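Agmatine N-acetyltransferase (Drosophila melanogaster, PDB 7CIW) transfers the acetyl group of acetyl-CoA to the amine of agmatine, and probably acylates arylalkylamines such as dopamine and serotonin as well. Local coordinates at residues Gln21-Thr24 with Phe25-Ala28; Gly98-Gly101 with Ser102-His105; Gly143-Leu146 with Met147-Val150; Thr167-Tyr170 with Ala171-Val175. The protein carries 1 engineered substitution. All coordinates share one frame; numbering follows the deposited sequence.

Contact 1: residues Gln21-Thr24 with Phe25-Ala28; sequences QLMT and FLLA
Met23 overlaps two leucines of the next helical turn: its CG lies 3.8 Å from CD1 of Leu27, while its terminal methyl CE reaches CD1 of Leu26 at 4.0 Å. CG stands anti to the backbone N (chi1 -174°), and bends at the next two torsions carry the thioether forward along the helix, bringing SD beside the isobutyl group of Leu27 and swinging CE across Leu26 at about a right angle. Leu22 makes a second apolar contact, its CD1 packing against CG of Leu26 at 4.1 Å. Leu26 is therefore touched by a branch from Leu22 and by the methionine methyl, an i to i+4 and an i to i+3 pairing within helix 19-30. Backbone bonds underlie this packing: Leu26 N donates to Leu22 O at 2.9 Å, and Leu27 N to Met23 O at 2.8 Å. The last of the series, Ala28 N to Thr24 O, is weak, where the helix widens into a pi-type turn. With alanine at Met23, the methyls of Leu26 and Leu27 would probably lose the thioether that joins them, and a gap would open toward helix 47-54. On that side Met23 also touches Leu54 and Lys50, and Leu26 touches Leu53; Leu22 and Phe25 rest on Ala74 of strand 70-80. Thr24 turns its hydroxyl back to Glu20 O, a hydrogen bond within the same helix. The side-chain contacts among Leu22, Met23, Leu26 and Leu27 are wholly apolar, so their cohesion depends on shape and burial, with directional bonding left to the backbone.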
loop_
_atom_site.group_PDB
_atom_site.type_symbol
_atom_site.label_atom_id
_atom_site.label_comp_id
_atom_site.label_asym_id
_atom_site.label_seq_id
_atom_site.Cartn_x
_atom_site.Cartn_y
_atom_site.Cartn_z
ATOM N N GLN A 21 11.035 -7.610 -12.052
ATOM C CA GLN A 21 11.478 -6.224 -12.089
ATOM C C GLN A 21 10.726 -5.389 -11.063
ATOM O O GLN A 21 11.314 -4.530 -10.401
ATOM C CB GLN A 21 11.279 -5.646 -13.490
ATOM C CG GLN A 21 12.309 -6.120 -14.518
ATOM C CD GLN A 21 13.712 -6.211 -13.949
ATOM O OE1 GLN A 21 14.215 -5.265 -13.340
ATOM N NE2 GLN A 21 14.354 -7.368 -14.138
ATOM N N LEU A 22 9.420 -5.631 -10.918
ATOM C CA LEU A 22 8.637 -4.900 -9.924
ATOM C C LEU A 22 9.164 -5.155 -8.523
ATOM O O LEU A 22 9.332 -4.225 -7.729
ATOM C CB LEU A 22 7.162 -5.301 -10.014
ATOM C CG LEU A 22 6.263 -4.860 -8.851
ATOM C CD1 LEU A 22 6.191 -3.331 -8.778
ATOM C CD2 LEU A 22 4.854 -5.452 -8.993
ATOM N N MET A 23 9.413 -6.419 -8.193
ATOM C CA MET A 23 9.901 -6.727 -6.853
ATOM C C MET A 23 11.298 -6.156 -6.634
ATOM O O MET A 23 11.613 -5.678 -5.542
ATOM C CB MET A 23 9.881 -8.239 -6.627
ATOM C CG MET A 23 10.242 -8.654 -5.202
ATOM S SD MET A 23 9.362 -7.755 -3.902
ATOM C CE MET A 23 7.666 -8.183 -4.291
ATOM N N THR A 24 12.146 -6.173 -7.667
ATOM C CA THR A 24 13.465 -5.572 -7.527
ATOM C C THR A 24 13.368 -4.088 -7.193
ATOM O O THR A 24 14.094 -3.594 -6.315
ATOM C CB THR A 24 14.264 -5.813 -8.808
ATOM O OG1 THR A 24 14.457 -7.224 -8.948
ATOM C CG2 THR A 24 15.617 -5.118 -8.752
ATOM N N PHE A 25 12.462 -3.360 -7.861
ATOM C CA PHE A 25 12.253 -1.956 -7.508
ATOM C C PHE A 25 11.748 -1.823 -6.075
ATOM O O PHE A 25 12.233 -0.982 -5.310
ATOM C CB PHE A 25 11.267 -1.289 -8.473
ATOM C CG PHE A 25 10.792 0.053 -7.991
ATOM C CD1 PHE A 25 11.580 1.181 -8.162
ATOM C CD2 PHE A 25 9.582 0.179 -7.316
ATOM C CE1 PHE A 25 11.162 2.421 -7.684
ATOM C CE2 PHE A 25 9.164 1.417 -6.843
ATOM C CZ PHE A 25 9.959 2.531 -7.029
ATOM N N LEU A 26 10.748 -2.628 -5.702
ATOM C CA LEU A 26 10.197 -2.525 -4.352
ATOM C C LEU A 26 11.267 -2.773 -3.298
ATOM O O LEU A 26 11.311 -2.082 -2.276
ATOM C CB LEU A 26 9.032 -3.501 -4.178
ATOM C CG LEU A 26 7.782 -3.234 -5.017
ATOM C CD1 LEU A 26 6.763 -4.356 -4.818
ATOM C CD2 LEU A 26 7.164 -1.884 -4.656
ATOM N N LEU A 27 12.133 -3.764 -3.518
ATOM C CA LEU A 27 13.183 -4.038 -2.540
ATOM C C LEU A 27 14.213 -2.918 -2.472
ATOM O O LEU A 27 14.849 -2.728 -1.428
ATOM C CB LEU A 27 13.868 -5.369 -2.863
ATOM C CG LEU A 27 12.934 -6.551 -2.635
ATOM C CD1 LEU A 27 13.462 -7.818 -3.285
ATOM C CD2 LEU A 27 12.715 -6.762 -1.130
ATOM N N ALA A 28 14.391 -2.165 -3.554
ATOM C CA ALA A 28 15.395 -1.106 -3.563
ATOM C C ALA A 28 14.886 0.206 -2.974
ATOM O O ALA A 28 15.630 0.889 -2.264
ATOM C CB ALA A 28 15.886 -0.862 -4.992
#

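Contact 2: residues Gly98-Gly101 with Ser102-His105; sequences GKWG and SILH. With G0R (N-(4-carbamimidamidobutyl)ethanamide), chain C.
Gly101 O is gripped twice by His105, through ND1 at 2.8 Å and through the backbone N at 2.9 Å, the two donors arriving from opposite faces of the carbonyl plane. This is the first turn of helix 99-114, with Gly98 at the N-cap position. The imidazole bond comes from above the carbonyl plane, 44° out of it, yet the oxygen lies close to the plane of the imidazole; using ND1 as donor fixes the rotation of the ring. One turn round, Trp100 and Leu104 make the main side-chain contact. Trp100 CG stands anti to the backbone N (chi1 -177°), which lays the indole along the helix, against the leucine. Leu104 CD1 sits over one face, 3.5 Å from the centroid of the five-membered ring, a CH-pi contact, while CD2 reaches the rim of the six-membered ring near CZ2. Leu104 N also donates to Trp100 O at 2.7 Å. Ile103 crosses the indole at about a right angle, its CG2 lying 3.9 Å from Trp100 CZ3. Tyr95 of helix 84-95 also meets the indole, and Leu104 touches Met88 and Ala92 of that helix. The ammonium of Lys99 is hydrogen-bonded to Thr37 O, Thr40 OG1 and Pro42 O. Trp100 and Ile103 line the pocket of the acetylated agmatine product, which is also hydrogen-bonded to Asp49 OD1 and Tyr30 OH. They reach it with carbon atoms: Ile103 CD1 stands 3.7 Å from N12 of the product, and Trp100 CZ3 lies 3.3 Å from its N11, in an oblique approach.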
loop_
_atom_site.group_PDB
_atom_site.type_symbol
_atom_site.label_atom_id
_atom_site.label_comp_id
_atom_site.label_asym_id
_atom_site.label_seq_id
_atom_site.Cartn_x
_atom_site.Cartn_y
_atom_site.Cartn_z
ATOM N N GLY A 98 6.683 -13.758 12.978
ATOM C CA GLY A 98 7.712 -13.253 12.102
ATOM C C GLY A 98 7.480 -11.792 11.759
ATOM O O GLY A 98 6.542 -11.151 12.242
ATOM N N LYS A 99 8.379 -11.276 10.915
ATOM C CA LYS A 99 8.277 -9.895 10.453
ATOM C C LYS A 99 6.939 -9.640 9.769
ATOM O O LYS A 99 6.266 -8.637 10.041
ATOM C CB LYS A 99 9.439 -9.590 9.504
ATOM C CG LYS A 99 9.479 -8.159 8.991
ATOM C CD LYS A 99 10.544 -8.004 7.915
ATOM C CE LYS A 99 10.598 -6.590 7.348
ATOM N NZ LYS A 99 11.082 -5.605 8.379
ATOM N N TRP A 100 6.543 -10.534 8.860
ATOM C CA TRP A 100 5.260 -10.389 8.182
ATOM C C TRP A 100 4.107 -10.481 9.173
ATOM O O TRP A 100 3.127 -9.736 9.064
ATOM C CB TRP A 100 5.147 -11.454 7.089
ATOM C CG TRP A 100 3.923 -11.442 6.214
ATOM C CD1 TRP A 100 3.192 -12.528 5.840
ATOM C CD2 TRP A 100 3.316 -10.313 5.566
ATOM N NE1 TRP A 100 2.166 -12.157 5.007
ATOM C CE2 TRP A 100 2.218 -10.801 4.822
ATOM C CE3 TRP A 100 3.591 -8.946 5.536
ATOM C CZ2 TRP A 100 1.389 -9.967 4.079
ATOM C CZ3 TRP A 100 2.775 -8.128 4.800
ATOM C CH2 TRP A 100 1.686 -8.635 4.073
ATOM N N GLY A 101 4.218 -11.374 10.162
ATOM C CA GLY A 101 3.174 -11.482 11.168
ATOM C C GLY A 101 2.978 -10.201 11.959
ATOM O O GLY A 101 1.845 -9.819 12.259
ATOM N N SER A 102 4.078 -9.524 12.313
ATOM C CA SER A 102 3.981 -8.245 13.014
ATOM C C SER A 102 3.346 -7.177 12.128
ATOM O O SER A 102 2.485 -6.407 12.579
ATOM C CB SER A 102 5.368 -7.793 13.474
ATOM O OG SER A 102 5.883 -8.652 14.471
ATOM N N ILE A 103 3.757 -7.126 10.862
ATOM C CA ILE A 103 3.185 -6.156 9.935
ATOM C C ILE A 103 1.702 -6.450 9.717
ATOM O O ILE A 103 0.853 -5.549 9.767
ATOM C CB ILE A 103 3.983 -6.166 8.615
ATOM C CG1 ILE A 103 5.426 -5.698 8.872
ATOM C CG2 ILE A 103 3.283 -5.345 7.528
ATOM C CD1 ILE A 103 6.332 -5.705 7.646
ATOM N N LEU A 104 1.360 -7.722 9.507
ATOM C CA LEU A 104 -0.040 -8.087 9.311
ATOM C C LEU A 104 -0.885 -7.805 10.545
ATOM O O LEU A 104 -2.057 -7.438 10.419
ATOM C CB LEU A 104 -0.161 -9.560 8.941
ATOM C CG LEU A 104 -0.076 -9.865 7.449
ATOM C CD1 LEU A 104 -0.054 -11.369 7.251
ATOM C CD2 LEU A 104 -1.230 -9.228 6.686
ATOM N N HIS A 105 -0.326 -7.967 11.747
ATOM C CA HIS A 105 -1.153 -7.694 12.921
ATOM C C HIS A 105 -1.515 -6.213 13.011
ATOM O O HIS A 105 -2.649 -5.871 13.374
ATOM C CB HIS A 105 -0.459 -8.183 14.190
ATOM C CG HIS A 105 -0.804 -9.598 14.542
ATOM N ND1 HIS A 105 -0.044 -10.675 14.139
ATOM C CD2 HIS A 105 -1.846 -10.114 15.238
ATOM C CE1 HIS A 105 -0.590 -11.791 14.590
ATOM N NE2 HIS A 105 -1.686 -11.479 15.257
HETATM C C10 G0R C . 4.099 -4.545 3.508
HETATM N N12 G0R C . 5.365 -4.506 4.228
HETATM C C1 G0R C . 0.460 2.432 0.309
HETATM C C2 G0R C . 1.442 1.749 1.258
HETATM C C5 G0R C . 1.879 0.656 3.496
HETATM C C6 G0R C . 1.624 -0.853 3.538
HETATM C C7 G0R C . 2.405 -1.554 4.655
HETATM C C8 G0R C . 3.643 -2.344 4.212
HETATM N N4 G0R C . 0.980 1.312 2.560
HETATM N N9 G0R C . 3.315 -3.563 3.506
HETATM N N11 G0R C . 3.724 -5.727 2.773
HETATM O O3 G0R C . 2.566 1.569 0.924
#

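Contact 3: residues Gly143-Leu146 with Met147-Val150; sequences GGRL and METV
Met147 N bonds to Gly143 O at 2.9 Å, almost straight, on helix 142-156 of a beta-alpha-beta unit between strands 125-133 and 161-166 in the GNAT fold. Met147 CG passes 3.3 Å from the same Gly143 O, and the bent thioether runs on to Val128 and Leu131 of strand 125-133. Gly143 belongs to the coenzyme A site, where its N makes a weak hydrogen bond to the pyrophosphate oxygen O5A. Glu148 repeats the backbone pattern on Gly144 O, and its aliphatic part lies against the guanidinium of Arg145: NH2 is 3.6 Å from Glu148 CB. The carboxylate turns elsewhere, with OE1 5.1 Å from that NH2, so the opposite charges are near without a salt bridge. Thr149 grips Arg145 O with both its N and OG1, from opposite faces of the carbonyl plane. OG1 lies anti to the carbonyl carbon (chi1 -57°), which turns it back along the helix, and it also bonds Lys3 NZ. A valine in place of Thr149 would probably leave Arg145 O with one donor fewer and Lys3 without its hydroxyl partner. Val150 packs on strands 70-80 and 125-133, as Leu146 does on Phe63 and Val75. Val150 N donates to Leu146 O at 3.0 Å, and Val150 CG2 lies 3.4 Å from the same oxygen.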
loop_
_atom_site.group_PDB
_atom_site.type_symbol
_atom_site.label_atom_id
_atom_site.label_comp_id
_atom_site.label_asym_id
_atom_site.label_seq_id
_atom_site.Cartn_x
_atom_site.Cartn_y
_atom_site.Cartn_z
ATOM N N GLY A 143 4.002 9.774 -7.400
ATOM C CA GLY A 143 3.082 9.073 -6.519
ATOM C C GLY A 143 1.641 9.426 -6.827
ATOM O O GLY A 143 0.786 8.551 -6.966
ATOM N N GLY A 144 1.364 10.722 -6.978
ATOM C CA GLY A 144 0.005 11.138 -7.282
ATOM C C GLY A 144 -0.473 10.628 -8.626
ATOM O O GLY A 144 -1.636 10.245 -8.777
ATOM N N ARG A 145 0.412 10.622 -9.623
ATOM C CA ARG A 145 0.016 10.109 -10.930
ATOM C C ARG A 145 -0.354 8.634 -10.858
ATOM O O ARG A 145 -1.352 8.210 -11.451
ATOM C CB ARG A 145 1.133 10.339 -11.947
ATOM C CG ARG A 145 1.330 11.803 -12.307
ATOM C CD ARG A 145 0.617 12.147 -13.597
ATOM N NE ARG A 145 -0.781 11.742 -13.530
ATOM C CZ ARG A 145 -1.795 12.583 -13.388
ATOM N NH1 ARG A 145 -1.567 13.887 -13.314
ATOM N NH2 ARG A 145 -3.035 12.116 -13.318
ATOM N N LEU A 146 0.425 7.834 -10.117
ATOM C CA LEU A 146 0.085 6.423 -9.972
ATOM C C LEU A 146 -1.216 6.231 -9.192
ATOM O O LEU A 146 -2.031 5.376 -9.555
ATOM C CB LEU A 146 1.236 5.665 -9.304
ATOM C CG LEU A 146 2.463 5.526 -10.205
ATOM C CD1 LEU A 146 3.611 4.908 -9.439
ATOM C CD2 LEU A 146 2.122 4.679 -11.405
ATOM N N MET A 147 -1.432 7.008 -8.119
ATOM C CA MET A 147 -2.705 6.920 -7.398
ATOM C C MET A 147 -3.885 7.297 -8.290
ATOM O O MET A 147 -4.953 6.676 -8.214
ATOM C CB MET A 147 -2.673 7.811 -6.148
ATOM C CG MET A 147 -1.672 7.341 -5.092
ATOM S SD MET A 147 -2.085 5.759 -4.354
ATOM C CE MET A 147 -3.559 6.156 -3.405
ATOM N N GLU A 148 -3.718 8.305 -9.152
ATOM C CA GLU A 148 -4.792 8.636 -10.081
ATOM C C GLU A 148 -5.040 7.496 -11.061
ATOM O O GLU A 148 -6.190 7.211 -11.421
ATOM C CB GLU A 148 -4.462 9.929 -10.823
ATOM C CG GLU A 148 -4.459 11.150 -9.901
ATOM C CD GLU A 148 -5.850 11.729 -9.687
ATOM O OE1 GLU A 148 -6.837 11.094 -10.118
ATOM O OE2 GLU A 148 -5.959 12.821 -9.084
ATOM N N THR A 149 -3.974 6.821 -11.491
ATOM C CA THR A 149 -4.142 5.674 -12.383
ATOM C C THR A 149 -4.938 4.573 -11.707
ATOM O O THR A 149 -5.805 3.946 -12.329
ATOM C CB THR A 149 -2.769 5.160 -12.827
ATOM O OG1 THR A 149 -2.054 6.234 -13.448
ATOM C CG2 THR A 149 -2.906 3.997 -13.806
ATOM N N VAL A 150 -4.655 4.326 -10.425
ATOM C CA VAL A 150 -5.410 3.331 -9.671
ATOM C C VAL A 150 -6.872 3.740 -9.561
ATOM O O VAL A 150 -7.773 2.907 -9.712
ATOM C CB VAL A 150 -4.780 3.125 -8.286
ATOM C CG1 VAL A 150 -5.706 2.278 -7.397
ATOM C CG2 VAL A 150 -3.414 2.475 -8.454
#

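Contact 4: residues Thr167-Tyr170 with Ala171-Val175; sequences TSVY and AARLV. Engineered in segment 171-175: Ala171 (natural residue Ser). With COA (coenzyme A), chain B.
Helix 169-177 opens with Ser168 at its N-cap, where Ser168 O accepts from Ala172 N at 3.1 Å and more weakly from Ala171 N, while Ser168 OG takes a weak capping bond from Tyr170 N. Val169 O then receives Arg173 N at 2.9 Å, and Tyr170 O receives Leu174 N. Outside, Arg173 runs back extended beside Val169 and Tyr170, pointing the same way as both. Val169 CG2 lies over the centre of its guanidinium, 3.9 Å from CZ. The guanidinium stands nearly perpendicular to the tyrosine ring, 84° between planes, with NH1 3.7 Å from Tyr170 CE1 in an oblique approach. Tyr170 itself is held between two partners: the adenine of coenzyme A lies over one face, with N1A 3.4 Å from CE2, and Val169 CG2 lies over the other. CG anti to the carbonyl carbon (chi1 -53°) sends the ring out from the helix to meet the base. His206 meets the tyrosine ring as well, and its ND1 accepts from Val169 N. Near the thiol end, the CB of Ala171, an engineered replacement of the natural serine, is 3.4 Å from S1P of the cofactor. Thr167 OG1, hydrogen-bonded to Glu34 OE2, is 3.5 Å from C2P, and Ser168 CB faces the pantetheine carbonyl O5P. Adenine and thiol are thus met by neighbouring residues of one helix start, chiefly through van der Waals contact, with the adenine over the face of the tyrosine ring, while hydrogen bonds to the cofactor are made by, among others, Leu131 O and Arg177 NH2.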
loop_
_atom_site.group_PDB
_atom_site.type_symbol
_atom_site.label_atom_id
_atom_site.label_comp_id
_atom_site.label_asym_id
_atom_site.label_seq_id
_atom_site.Cartn_x
_atom_site.Cartn_y
_atom_site.Cartn_z
ATOM N N THR A 167 1.027 4.668 6.119
ATOM C CA THR A 167 1.972 4.466 7.203
ATOM C C THR A 167 3.023 5.569 7.241
ATOM O O THR A 167 3.651 5.780 8.283
ATOM C CB THR A 167 2.626 3.094 7.038
ATOM O OG1 THR A 167 3.276 3.041 5.766
ATOM C CG2 THR A 167 1.565 1.999 7.084
ATOM N N SER A 168 3.201 6.282 6.133
ATOM C CA SER A 168 4.176 7.350 5.977
ATOM C C SER A 168 3.453 8.687 5.870
ATOM O O SER A 168 2.455 8.797 5.152
ATOM C CB SER A 168 5.011 7.109 4.715
ATOM O OG SER A 168 5.651 8.292 4.278
ATOM N N VAL A 169 3.955 9.707 6.582
ATOM C CA VAL A 169 3.322 11.022 6.511
ATOM C C VAL A 169 3.452 11.644 5.133
ATOM O O VAL A 169 2.630 12.488 4.766
ATOM C CB VAL A 169 3.897 12.004 7.556
ATOM C CG1 VAL A 169 3.795 11.424 8.952
ATOM C CG2 VAL A 169 5.330 12.380 7.213
ATOM N N TYR A 170 4.471 11.269 4.357
ATOM C CA TYR A 170 4.568 11.792 2.994
ATOM C C TYR A 170 3.438 11.260 2.124
ATOM O O TYR A 170 2.923 11.969 1.247
ATOM C CB TYR A 170 5.927 11.441 2.394
ATOM C CG TYR A 170 7.056 11.879 3.285
ATOM C CD1 TYR A 170 7.213 13.222 3.610
ATOM C CD2 TYR A 170 7.949 10.965 3.817
ATOM C CE1 TYR A 170 8.221 13.641 4.433
ATOM C CE2 TYR A 170 8.974 11.383 4.651
ATOM C CZ TYR A 170 9.096 12.724 4.953
ATOM O OH TYR A 170 10.108 13.159 5.780
ATOM N N ALA A 171 3.047 10.007 2.335
ATOM C CA ALA A 171 1.914 9.483 1.587
ATOM C C ALA A 171 0.618 10.124 2.060
ATOM O O ALA A 171 -0.257 10.434 1.249
ATOM C CB ALA A 171 1.852 7.963 1.711
ATOM N N ALA A 172 0.480 10.338 3.374
ATOM C CA ALA A 172 -0.696 11.048 3.869
ATOM C C ALA A 172 -0.820 12.420 3.216
ATOM O O ALA A 172 -1.897 12.797 2.741
ATOM C CB ALA A 172 -0.638 11.171 5.392
ATOM N N ARG A 173 0.283 13.173 3.162
ATOM C CA ARG A 173 0.242 14.500 2.551
ATOM C C ARG A 173 -0.094 14.422 1.066
ATOM O O ARG A 173 -0.802 15.289 0.533
ATOM C CB ARG A 173 1.575 15.209 2.766
ATOM C CG ARG A 173 1.796 15.643 4.206
ATOM C CD ARG A 173 3.259 15.904 4.462
ATOM N NE ARG A 173 3.534 16.001 5.892
ATOM C CZ ARG A 173 4.752 16.133 6.402
ATOM N NH1 ARG A 173 5.812 16.199 5.601
ATOM N NH2 ARG A 173 4.911 16.204 7.714
ATOM N N LEU A 174 0.417 13.400 0.380
ATOM C CA LEU A 174 0.102 13.224 -1.036
ATOM C C LEU A 174 -1.396 13.018 -1.252
ATOM O O LEU A 174 -2.003 13.663 -2.119
ATOM C CB LEU A 174 0.900 12.044 -1.601
ATOM C CG LEU A 174 0.358 11.500 -2.919
ATOM C CD1 LEU A 174 0.530 12.564 -3.992
ATOM C CD2 LEU A 174 1.040 10.212 -3.330
ATOM N N VAL A 175 -2.017 12.127 -0.474
ATOM C CA VAL A 175 -3.409 11.812 -0.765
ATOM C C VAL A 175 -4.317 12.925 -0.281
ATOM O O VAL A 175 -5.399 13.118 -0.828
ATOM C CB VAL A 175 -3.818 10.444 -0.184
ATOM C CG1 VAL A 175 -2.996 9.350 -0.832
ATOM C CG2 VAL A 175 -3.639 10.404 1.317
HETATM N N1A COA B . 11.402 11.776 2.365
HETATM C C2A COA B . 11.594 13.123 2.419
HETATM N N3A COA B . 10.832 13.967 1.645
HETATM C C4A COA B . 9.892 13.470 0.824
HETATM C C5A COA B . 9.711 12.141 0.771
HETATM C C6A COA B . 10.474 11.300 1.555
HETATM N N6A COA B . 10.636 9.815 1.837
HETATM N N7A COA B . 8.721 11.860 -0.113
HETATM C C8A COA B . 8.279 13.018 -0.622
HETATM N N9A COA B . 8.989 13.997 -0.041
HETATM C C1B COA B . 9.030 15.333 -0.178
HETATM C C2B COA B . 9.395 15.614 -1.656
HETATM O O2B COA B . 10.857 15.555 -1.892
HETATM C C3B COA B . 8.828 16.802 -1.946
HETATM O O3B COA B . 9.497 17.953 -1.365
HETATM P P3B COA B . 10.654 18.847 -2.159
HETATM O O7A COA B . 10.395 18.835 -3.653
HETATM O O8A COA B . 10.698 20.263 -1.577
HETATM O O9A COA B . 11.971 18.146 -1.857
HETATM C C4B COA B . 7.416 16.764 -1.125
HETATM O O4B COA B . 7.589 15.947 -0.095
HETATM C C5B COA B . 6.263 16.344 -2.003
HETATM O O5B COA B . 6.702 15.250 -2.798
HETATM P P1A COA B . 5.600 14.203 -3.504
HETATM O O1A COA B . 4.190 14.322 -2.918
HETATM O O2A COA B . 5.635 14.389 -5.014
HETATM O O3A COA B . 6.159 12.718 -3.092
HETATM P P2A COA B . 6.410 11.440 -4.093
HETATM O O4A COA B . 7.555 11.723 -5.018
HETATM O O5A COA B . 5.123 11.093 -4.805
HETATM O O6A COA B . 6.846 10.293 -2.996
HETATM C CBP COA B . 6.272 8.539 -1.598
HETATM C CCP COA B . 5.948 9.957 -1.990
HETATM C CDP COA B . 5.843 7.611 -2.786
HETATM C CEP COA B . 5.495 8.153 -0.330
HETATM C CAP COA B . 7.767 8.459 -1.302
HETATM O OAP COA B . 8.036 9.208 -0.141
HETATM C C9P COA B . 8.286 7.026 -1.065
HETATM O O9P COA B . 8.483 6.257 -1.955
HETATM N N8P COA B . 8.579 6.628 0.297
HETATM C C7P COA B . 9.138 5.301 0.615
HETATM C C6P COA B . 8.082 4.114 0.602
HETATM C C5P COA B . 6.906 4.576 1.425
HETATM O O5P COA B . 7.028 4.961 2.558
HETATM N N4P COA B . 5.582 4.516 0.741
HETATM C C3P COA B . 4.332 4.961 1.337
HETATM C C2P COA B . 3.883 4.096 2.515
HETATM S S1P COA B . 2.227 4.778 2.831
#

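Overall arrangement
The four contacts follow one another along the chain, each inside a single helix: 19-30, 99-114, 142-156 and 169-177. All belong to the GNAT fold, around the mixed beta-sheet whose adjacent parallel strands 125-133 and 161-166 are connected by helix 142-156. Contacts 3 and 4 are neighbours, centres 13 Å apart, and touch where Leu174 packs on Gly143 and Gly144. Contacts 2 and 3 lie on opposite sides of the chain's centre, centres 27 Å apart. Contact 1, 20 Å from contact 2 between centres, packs on helix 47-54. Contacts 3 and 4 thus border the cofactor, contact 2 the guanidinium end of the product, and Thr167 of contact 4 touches both ligands.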